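Local coordinates for crystal protein (Bacillus thuringiensis serovar dakota, PDB 2ZTB) that probably damages the membranes of the cancer cells it recognises, as a parasporin-2 toxin built like the aerolysin-type pore-forming proteins, at residues A[179-185]-A[228-234]; A[68-72]-A[126-130]; A[106-112]-A[148-154]. All coordinates share one frame; numbering follows the deposited sequence.

Interaction 1: residues A[179-185]-A[228-234]; sequences AKESADF and GTVTNVS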
loop_
_atom_site.group_PDB
_atom_site.type_symbol
_atom_site.label_atom_id
_atom_site.label_comp_id
_atom_site.label_asym_id
_atom_site.label_seq_id
_atom_site.Cartn_x
_atom_site.Cartn_y
_atom_site.Cartn_z
ATOM N N ALA A 179 14.024 -8.530 12.254
ATOM C CA ALA A 179 13.701 -7.111 12.139
ATOM C C ALA A 179 12.377 -6.946 11.406
ATOM O O ALA A 179 12.225 -7.431 10.276
ATOM C CB ALA A 179 14.803 -6.358 11.403
ATOM N N LYS A 180 11.419 -6.296 12.066
ATOM C CA LYS A 180 10.246 -5.788 11.382
ATOM C C LYS A 180 10.502 -4.310 11.119
ATOM O O LYS A 180 10.483 -3.472 12.036
ATOM C CB LYS A 180 8.957 -5.995 12.194
ATOM C CG LYS A 180 7.729 -5.336 11.535
ATOM C CD LYS A 180 6.715 -4.787 12.569
ATOM C CE LYS A 180 5.931 -3.621 11.960
ATOM N NZ LYS A 180 4.644 -3.313 12.677
ATOM N N GLU A 181 10.785 -4.006 9.863
ATOM C CA GLU A 181 11.032 -2.631 9.455
ATOM C C GLU A 181 9.825 -2.117 8.693
ATOM O O GLU A 181 9.173 -2.868 7.951
ATOM C CB GLU A 181 12.276 -2.539 8.588
ATOM C CG GLU A 181 13.573 -2.914 9.306
ATOM C CD GLU A 181 14.738 -2.917 8.356
ATOM O OE1 GLU A 181 14.763 -3.793 7.473
ATOM O OE2 GLU A 181 15.614 -2.027 8.469
ATOM N N SER A 182 9.507 -0.846 8.895
ATOM C CA SER A 182 8.395 -0.258 8.161
ATOM C C SER A 182 8.472 1.247 8.004
ATOM O O SER A 182 9.171 1.935 8.739
ATOM C CB SER A 182 7.046 -0.668 8.768
ATOM O OG SER A 182 6.920 -0.136 10.065
ATOM N N ALA A 183 7.735 1.731 7.010
ATOM C CA ALA A 183 7.545 3.141 6.789
ATOM C C ALA A 183 6.097 3.372 6.413
ATOM O O ALA A 183 5.544 2.657 5.576
ATOM C CB ALA A 183 8.474 3.634 5.681
ATOM N N ASP A 184 5.481 4.364 7.040
ATOM C CA ASP A 184 4.200 4.888 6.561
ATOM C C ASP A 184 4.416 5.805 5.376
ATOM O O ASP A 184 5.461 6.460 5.254
ATOM C CB ASP A 184 3.464 5.658 7.661
ATOM C CG ASP A 184 2.974 4.757 8.768
ATOM O OD1 ASP A 184 2.704 3.571 8.496
ATOM O OD2 ASP A 184 2.863 5.230 9.909
ATOM N N PHE A 185 3.426 5.857 4.498
ATOM C CA PHE A 185 3.461 6.828 3.412
ATOM C C PHE A 185 2.099 7.491 3.208
ATOM O O PHE A 185 1.074 6.994 3.666
ATOM C CB PHE A 185 4.018 6.207 2.116
ATOM C CG PHE A 185 3.226 5.030 1.597
ATOM C CD1 PHE A 185 2.057 5.227 0.837
ATOM C CD2 PHE A 185 3.658 3.725 1.837
ATOM C CE1 PHE A 185 1.324 4.137 0.343
ATOM C CE2 PHE A 185 2.930 2.620 1.351
ATOM C CZ PHE A 185 1.753 2.828 0.602
ATOM N N GLY A 228 -0.718 4.549 3.477
ATOM C CA GLY A 228 -0.357 3.149 3.491
ATOM C C GLY A 228 0.881 2.928 4.310
ATOM O O GLY A 228 1.379 3.852 4.955
ATOM N N THR A 229 1.351 1.685 4.272
ATOM C CA THR A 229 2.545 1.238 4.973
ATOM C C THR A 229 3.310 0.243 4.108
ATOM O O THR A 229 2.726 -0.591 3.415
ATOM C CB THR A 229 2.183 0.579 6.321
ATOM O OG1 THR A 229 1.350 1.470 7.065
ATOM C CG2 THR A 229 3.452 0.265 7.155
ATOM N N VAL A 230 4.628 0.347 4.161
ATOM C CA VAL A 230 5.517 -0.642 3.546
ATOM C C VAL A 230 6.346 -1.297 4.658
ATOM O O VAL A 230 7.038 -0.610 5.405
ATOM C CB VAL A 230 6.342 -0.039 2.370
ATOM C CG1 VAL A 230 7.093 1.216 2.789
ATOM C CG2 VAL A 230 7.285 -1.078 1.760
ATOM N N THR A 231 6.171 -2.614 4.811
ATOM C CA THR A 231 6.850 -3.428 5.821
ATOM C C THR A 231 7.814 -4.455 5.184
ATOM O O THR A 231 7.616 -4.900 4.039
ATOM C CB THR A 231 5.851 -4.136 6.721
ATOM O OG1 THR A 231 5.014 -3.163 7.352
ATOM C CG2 THR A 231 6.548 -4.926 7.817
ATOM N N ASN A 232 8.895 -4.759 5.904
ATOM C CA ASN A 232 9.839 -5.805 5.521
ATOM C C ASN A 232 10.174 -6.576 6.791
ATOM O O ASN A 232 10.445 -5.967 7.829
ATOM C CB ASN A 232 11.087 -5.220 4.835
ATOM C CG ASN A 232 11.968 -6.296 4.169
ATOM O OD1 ASN A 232 11.833 -6.576 2.983
ATOM N ND2 ASN A 232 12.864 -6.907 4.945
ATOM N N VAL A 233 10.054 -7.903 6.729
ATOM C CA VAL A 233 10.454 -8.786 7.845
ATOM C C VAL A 233 11.616 -9.664 7.364
ATOM O O VAL A 233 11.510 -10.374 6.358
ATOM C CB VAL A 233 9.263 -9.602 8.450
ATOM C CG1 VAL A 233 9.695 -10.394 9.694
ATOM C CG2 VAL A 233 8.104 -8.666 8.850
ATOM N N SER A 234 12.756 -9.541 8.042
ATOM C CA SER A 234 13.952 -10.309 7.675
ATOM C C SER A 234 14.753 -10.723 8.906
ATOM O O SER A 234 14.578 -10.176 10.006
ATOM C CB SER A 234 14.822 -9.541 6.675
ATOM O OG SER A 234 15.332 -8.342 7.241
HETATM O O HOH W 1 13.706 -6.253 7.434
#
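Phe-185 lays its ring over the backbone of Gly-228: the CA of Gly-228 sits 3.8 Å from the Phe-185 ring centroid and only 20° off the ring normal, a CH-pi contact over the face. CG of Phe-185 stands between its own N and carbonyl carbon (chi1 60°), which swings the ring across to the facing strand, and Gly-228, having no side chain, lets it settle directly on the main chain. CD2 of the ring comes toward CG1 of Val-230, which also touches the CB of Ala-183 at 4.0 Å.

On the reverse side of the sheet, Asp-184 and Thr-229 lie side by side and point the same way. Thr-229 OG1 donates to Asp-184 OD1 over 2.9 Å, meeting the oxygen nearly head-on along its C-O bond. Farther along that side, CG of Lys-180 meets the CG2 methyl of Thr-231 at 3.9 Å.

Toward the other end, on the side of Phe-185, a water gathers three side chains: it lies 2.7 Å from Glu-181 OE1, 2.7 Å from Asn-232 ND2, from which it accepts, and 2.7 Å from Ser-234 OG. Both carboxylate oxygens of Glu-181 also take backbone N-H groups, OE1 from Gly-135 and OE2 from Ile-134, while Ser-110 OG is bonded to Asn-232 OD1.

Between the two faces runs an antiparallel ladder in which Ala-179, Glu-181, Ala-183 and Phe-185 exchange paired backbone bonds with Ser-234, Asn-232, Val-230 and Gly-228, joining the long strands 168-199 and 223-247 of the central sheet. The buried Glu-181 carboxylate, held by two backbone amides with a water beside OE1, would probably be stabilised as an anion, and its bonds tie the strand pair to the turn at residues 134-135.

Interaction 2: residues A[68-72]-A[126-130]; sequences VQYVN and LSIKK
Tyr-70 and Lys-129 belong to strands that do not pair with each other: the axes of 69-72 and 126-130 pass 9.3 Å apart at 36°, one layer over another rather than neighbours in a sheet. Strand 126-130 bonds through Leu-126, Ile-128 and Lys-130 to its hairpin partner, so the N-H of Lys-129 faces the other way, and Tyr-70 uses it.

Tyr-70 reaches across with its ring, and its OH accepts from the backbone N of Lys-129 at 3.0 Å, with an N-H...O angle of 157°. A water lies in the plane of the ring beyond the same hydroxyl, 2.6 Å from Tyr-70 OH, and makes a weak further bond to the carbonyl O of Ser-127. The CG2 methyl of Ile-128 meets the ring at its edge, 4.0 Å from Tyr-70 CE2, while CG1 of Val-68, two residues before the tyrosine, lies over one face, offset toward the rim.

Val-68 divides its two methyls between partners. CG1 comes within 4.0 Å of CD1 of Ile-128, the two side chains crossing at about a right angle, and CG2 lies 4.0 Å from CD1 of Leu-126.

At the other end Lys-130, bent at its second torsion (chi2 74°), brings NZ to 2.7 Å from Asn-72 OD1. The ammonium approaches from well above the amide plane, missing the oxygen's lone pairs. Lys-129, by contrast, sends its chain away, to a salt bridge with Glu-137.

The contact therefore grades from aliphatic at Val-68 to polar at Asn-72. Within this contact the hairpin strand is held by one hydroxyl, one amide oxygen and a few methyl contacts rather than by a backbone ladder, a grip consistent with a hairpin that can be released, as proposed for the inserting hairpin of aerolysin-type toxins.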
loop_
_atom_site.group_PDB
_atom_site.type_symbol
_atom_site.label_atom_id
_atom_site.label_comp_id
_atom_site.label_asym_id
_atom_site.label_seq_id
_atom_site.Cartn_x
_atom_site.Cartn_y
_atom_site.Cartn_z
ATOM N N VAL A 68 4.325 10.774 -3.266
ATOM C CA VAL A 68 4.303 9.947 -2.073
ATOM C C VAL A 68 5.404 10.389 -1.114
ATOM O O VAL A 68 6.567 10.463 -1.505
ATOM C CB VAL A 68 4.502 8.443 -2.443
ATOM C CG1 VAL A 68 4.488 7.549 -1.187
ATOM C CG2 VAL A 68 3.432 7.982 -3.438
ATOM N N GLN A 69 5.039 10.705 0.128
ATOM C CA GLN A 69 6.033 11.003 1.159
ATOM C C GLN A 69 6.081 9.855 2.148
ATOM O O GLN A 69 5.040 9.364 2.579
ATOM C CB GLN A 69 5.730 12.311 1.895
ATOM C CG GLN A 69 5.352 13.506 0.996
ATOM C CD GLN A 69 6.533 14.166 0.289
ATOM O OE1 GLN A 69 6.339 14.989 -0.611
ATOM N NE2 GLN A 69 7.753 13.824 0.696
ATOM N N TYR A 70 7.291 9.430 2.492
ATOM C CA TYR A 70 7.508 8.307 3.397
ATOM C C TYR A 70 7.967 8.793 4.764
ATOM O O TYR A 70 8.701 9.778 4.875
ATOM C CB TYR A 70 8.567 7.361 2.830
ATOM C CG TYR A 70 8.218 6.725 1.503
ATOM C CD1 TYR A 70 8.400 7.418 0.299
ATOM C CD2 TYR A 70 7.714 5.428 1.450
ATOM C CE1 TYR A 70 8.082 6.832 -0.921
ATOM C CE2 TYR A 70 7.392 4.835 0.241
ATOM C CZ TYR A 70 7.582 5.537 -0.934
ATOM O OH TYR A 70 7.276 4.937 -2.128
ATOM N N VAL A 71 7.526 8.099 5.806
ATOM C CA VAL A 71 7.959 8.381 7.171
ATOM C C VAL A 71 8.307 7.054 7.814
ATOM O O VAL A 71 7.458 6.169 7.908
ATOM C CB VAL A 71 6.864 9.103 8.010
ATOM C CG1 VAL A 71 7.393 9.458 9.395
ATOM C CG2 VAL A 71 6.376 10.354 7.305
ATOM N N ASN A 72 9.563 6.921 8.228
ATOM C CA ASN A 72 10.051 5.753 8.950
ATOM C C ASN A 72 9.344 5.534 10.282
ATOM O O ASN A 72 9.153 6.469 11.061
ATOM C CB ASN A 72 11.552 5.897 9.228
ATOM C CG ASN A 72 12.425 5.318 8.124
ATOM O OD1 ASN A 72 12.030 4.390 7.417
ATOM N ND2 ASN A 72 13.638 5.856 7.994
ATOM N N LEU A 126 0.105 2.019 -8.159
ATOM C CA LEU A 126 0.935 2.973 -7.454
ATOM C C LEU A 126 2.329 2.373 -7.229
ATOM O O LEU A 126 2.461 1.238 -6.754
ATOM C CB LEU A 126 0.278 3.336 -6.124
ATOM C CG LEU A 126 1.031 4.257 -5.165
ATOM C CD1 LEU A 126 1.010 5.677 -5.674
ATOM C CD2 LEU A 126 0.439 4.167 -3.758
ATOM N N SER A 127 3.361 3.132 -7.578
ATOM C CA SER A 127 4.737 2.707 -7.352
ATOM C C SER A 127 5.201 3.083 -5.950
ATOM O O SER A 127 5.163 4.260 -5.556
ATOM C CB SER A 127 5.670 3.279 -8.411
ATOM O OG SER A 127 5.313 2.802 -9.697
ATOM N N ILE A 128 5.605 2.057 -5.204
ATOM C CA ILE A 128 6.126 2.205 -3.851
ATOM C C ILE A 128 7.546 1.622 -3.814
ATOM O O ILE A 128 7.779 0.463 -4.186
ATOM C CB ILE A 128 5.180 1.541 -2.779
ATOM C CG1 ILE A 128 3.823 2.271 -2.705
ATOM C CG2 ILE A 128 5.830 1.481 -1.398
ATOM C CD1 ILE A 128 3.911 3.778 -2.327
ATOM N N LYS A 129 8.493 2.456 -3.393
ATOM C CA LYS A 129 9.883 2.056 -3.251
ATOM C C LYS A 129 10.443 2.564 -1.932
ATOM O O LYS A 129 10.334 3.748 -1.620
ATOM C CB LYS A 129 10.712 2.596 -4.413
ATOM C CG LYS A 129 10.474 1.875 -5.735
ATOM C CD LYS A 129 10.952 2.685 -6.937
ATOM C CE LYS A 129 11.542 1.775 -8.021
ATOM N NZ LYS A 129 12.596 0.875 -7.462
ATOM N N LYS A 130 11.045 1.667 -1.164
ATOM C CA LYS A 130 11.660 2.032 0.105
ATOM C C LYS A 130 12.948 1.245 0.326
ATOM O O LYS A 130 12.968 0.020 0.177
ATOM C CB LYS A 130 10.664 1.805 1.256
ATOM C CG LYS A 130 11.229 1.932 2.665
ATOM C CD LYS A 130 11.499 3.370 3.047
ATOM C CE LYS A 130 12.418 3.428 4.259
ATOM N NZ LYS A 130 12.480 4.807 4.819
HETATM O O HOH W 2 7.283 6.463 -4.284
#

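Interaction 3: residues A[106-112]-A[148-154]; sequences FTNTSTV and ETTTETI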
loop_
_atom_site.group_PDB
_atom_site.type_symbol
_atom_site.label_atom_id
_atom_site.label_comp_id
_atom_site.label_asym_id
_atom_site.label_seq_id
_atom_site.Cartn_x
_atom_site.Cartn_y
_atom_site.Cartn_z
ATOM N N PHE A 106 14.875 -19.154 6.498
ATOM C CA PHE A 106 13.990 -18.125 6.948
ATOM C C PHE A 106 13.395 -17.521 5.686
ATOM O O PHE A 106 14.104 -17.307 4.701
ATOM C CB PHE A 106 14.801 -17.087 7.719
ATOM C CG PHE A 106 13.977 -16.029 8.390
ATOM C CD1 PHE A 106 13.610 -16.164 9.710
ATOM C CD2 PHE A 106 13.606 -14.877 7.701
ATOM C CE1 PHE A 106 12.886 -15.184 10.330
ATOM C CE2 PHE A 106 12.881 -13.887 8.319
ATOM C CZ PHE A 106 12.519 -14.037 9.626
ATOM N N THR A 107 12.089 -17.286 5.707
ATOM C CA THR A 107 11.423 -16.675 4.580
ATOM C C THR A 107 11.160 -15.202 4.895
ATOM O O THR A 107 10.356 -14.873 5.787
ATOM C CB THR A 107 10.147 -17.455 4.195
ATOM O OG1 THR A 107 10.521 -18.791 3.863
ATOM C CG2 THR A 107 9.453 -16.827 3.000
ATOM N N ASN A 108 11.888 -14.330 4.191
ATOM C CA ASN A 108 11.725 -12.884 4.326
ATOM C C ASN A 108 10.424 -12.488 3.670
ATOM O O ASN A 108 10.092 -13.012 2.613
ATOM C CB ASN A 108 12.865 -12.112 3.632
ATOM C CG ASN A 108 14.238 -12.387 4.226
ATOM O OD1 ASN A 108 14.389 -12.808 5.379
ATOM N ND2 ASN A 108 15.256 -12.118 3.437
ATOM N N THR A 109 9.681 -11.579 4.295
ATOM C CA THR A 109 8.493 -11.010 3.645
ATOM C C THR A 109 8.607 -9.500 3.473
ATOM O O THR A 109 9.161 -8.798 4.330
ATOM C CB THR A 109 7.180 -11.351 4.393
ATOM O OG1 THR A 109 7.278 -10.933 5.757
ATOM C CG2 THR A 109 6.889 -12.842 4.342
ATOM N N SER A 110 8.077 -9.017 2.353
ATOM C CA SER A 110 7.870 -7.581 2.113
ATOM C C SER A 110 6.401 -7.351 1.826
ATOM O O SER A 110 5.853 -7.960 0.913
ATOM C CB SER A 110 8.685 -7.098 0.914
ATOM O OG SER A 110 10.026 -7.532 1.007
ATOM N N THR A 111 5.769 -6.483 2.613
ATOM C CA THR A 111 4.329 -6.227 2.511
ATOM C C THR A 111 4.027 -4.746 2.187
ATOM O O THR A 111 4.599 -3.843 2.802
ATOM C CB THR A 111 3.609 -6.689 3.792
ATOM O OG1 THR A 111 3.857 -8.090 3.987
ATOM C CG2 THR A 111 2.068 -6.445 3.725
ATOM N N VAL A 112 3.170 -4.505 1.193
ATOM C CA VAL A 112 2.588 -3.161 0.970
ATOM C C VAL A 112 1.071 -3.177 1.282
ATOM O O VAL A 112 0.384 -4.189 1.082
ATOM C CB VAL A 112 2.901 -2.609 -0.463
ATOM C CG1 VAL A 112 2.116 -3.365 -1.542
ATOM C CG2 VAL A 112 2.660 -1.093 -0.557
ATOM N N GLU A 148 -0.392 -6.526 -0.530
ATOM C CA GLU A 148 0.423 -7.548 -1.204
ATOM C C GLU A 148 1.648 -7.863 -0.375
ATOM O O GLU A 148 2.285 -6.947 0.147
ATOM C CB GLU A 148 0.953 -7.047 -2.545
ATOM C CG GLU A 148 -0.053 -6.719 -3.594
ATOM C CD GLU A 148 0.602 -6.109 -4.811
ATOM O OE1 GLU A 148 1.384 -6.804 -5.484
ATOM O OE2 GLU A 148 0.340 -4.931 -5.089
ATOM N N THR A 149 2.003 -9.148 -0.333
ATOM C CA THR A 149 3.250 -9.623 0.259
ATOM C C THR A 149 4.051 -10.416 -0.777
ATOM O O THR A 149 3.503 -11.287 -1.452
ATOM C CB THR A 149 2.960 -10.524 1.505
ATOM O OG1 THR A 149 2.216 -9.763 2.456
ATOM C CG2 THR A 149 4.238 -11.025 2.164
ATOM N N THR A 150 5.338 -10.103 -0.908
ATOM C CA THR A 150 6.261 -10.922 -1.708
ATOM C C THR A 150 7.270 -11.604 -0.784
ATOM O O THR A 150 7.518 -11.138 0.322
ATOM C CB THR A 150 6.985 -10.097 -2.803
ATOM O OG1 THR A 150 7.587 -8.928 -2.222
ATOM C CG2 THR A 150 5.993 -9.663 -3.905
ATOM N N THR A 151 7.827 -12.729 -1.217
ATOM C CA THR A 151 8.732 -13.487 -0.359
ATOM C C THR A 151 10.074 -13.764 -1.046
ATOM O O THR A 151 10.154 -13.781 -2.281
ATOM C CB THR A 151 8.085 -14.825 0.126
ATOM O OG1 THR A 151 7.817 -15.682 -0.994
ATOM C CG2 THR A 151 6.774 -14.562 0.871
ATOM N N GLU A 152 11.114 -13.947 -0.230
ATOM C CA GLU A 152 12.416 -14.462 -0.672
ATOM C C GLU A 152 12.972 -15.383 0.423
ATOM O O GLU A 152 12.748 -15.148 1.601
ATOM C CB GLU A 152 13.414 -13.329 -0.993
ATOM C CG GLU A 152 13.027 -12.310 -2.127
ATOM C CD GLU A 152 12.830 -12.895 -3.560
ATOM O OE1 GLU A 152 12.927 -14.126 -3.787
ATOM O OE2 GLU A 152 12.545 -12.086 -4.486
ATOM N N THR A 153 13.697 -16.425 0.034
ATOM C CA THR A 153 14.202 -17.430 0.975
ATOM C C THR A 153 15.695 -17.239 1.302
ATOM O O THR A 153 16.504 -17.157 0.376
ATOM C CB THR A 153 14.066 -18.838 0.348
ATOM O OG1 THR A 153 12.825 -18.937 -0.366
ATOM C CG2 THR A 153 14.176 -19.941 1.413
ATOM N N ILE A 154 16.052 -17.185 2.591
ATOM C CA ILE A 154 17.460 -17.211 3.021
ATOM C C ILE A 154 17.774 -18.526 3.708
ATOM O O ILE A 154 17.143 -18.856 4.710
ATOM C CB ILE A 154 17.905 -15.997 3.938
ATOM C CG1 ILE A 154 19.388 -16.119 4.348
ATOM C CG2 ILE A 154 17.135 -15.929 5.221
ATOM C CD1 ILE A 154 20.059 -14.786 4.853
#
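Thr-111 and Thr-149 cross with their hydroxyls turned to each other, OG1 to OG1 at 2.8 Å in a hydrogen bond. Both hold OG1 anti to the carbonyl carbon (chi1 -59° in each), the setting that turns each oxygen to its neighbour. From there the methyls take over along the same face: CG2 of Thr-149 lies 3.7 Å from CB of Thr-109, and CG2 of Thr-109 meets CG2 of Thr-151 at 3.9 Å. Thr-107 ends the row, its CG2 set against CB of Thr-151 at 3.8 Å.

The reverse face is more mixed. Val-112 CG1 and Glu-148 CB lie side by side at 4.0 Å, and the glutamate carries on to bond Thr-142 through OE2. Near the far end, CG2 of Ile-154 presses on CB of Phe-106 at 3.6 Å, while Asn-108 OD1, buried beside this isoleucine, has no partner in the model.

Regular antiparallel backbone bonding joins the strands, Ser-110 with Thr-150 at its middle. Such a track of threonines on long, twisted antiparallel strands resembles the serine- and threonine-rich sheets of aerolysin-type pore-forming toxins.

Interactions 1 and 3 are adjacent strand pairs of one long antiparallel sheet, their centres 11 Å apart, with strands ordered 61-90, 168-199, 223-247, 96-116, 147-164. Backbone bonds from Val-233 to Thr-109 and from Thr-111 to Thr-231 join them directly. Interaction 2, about 10 Å from interaction 1 and 18 Å from interaction 3, bridges the sheet's 61-90 strand to the separate two-stranded hairpin that lies across its face. Along the chain interactions 2 and 3 interleave, and both close before interaction 1 opens. Strands distant in sequence thus form a continuous scaffold, carrying a hairpin that would probably have to detach if it inserts into a membrane.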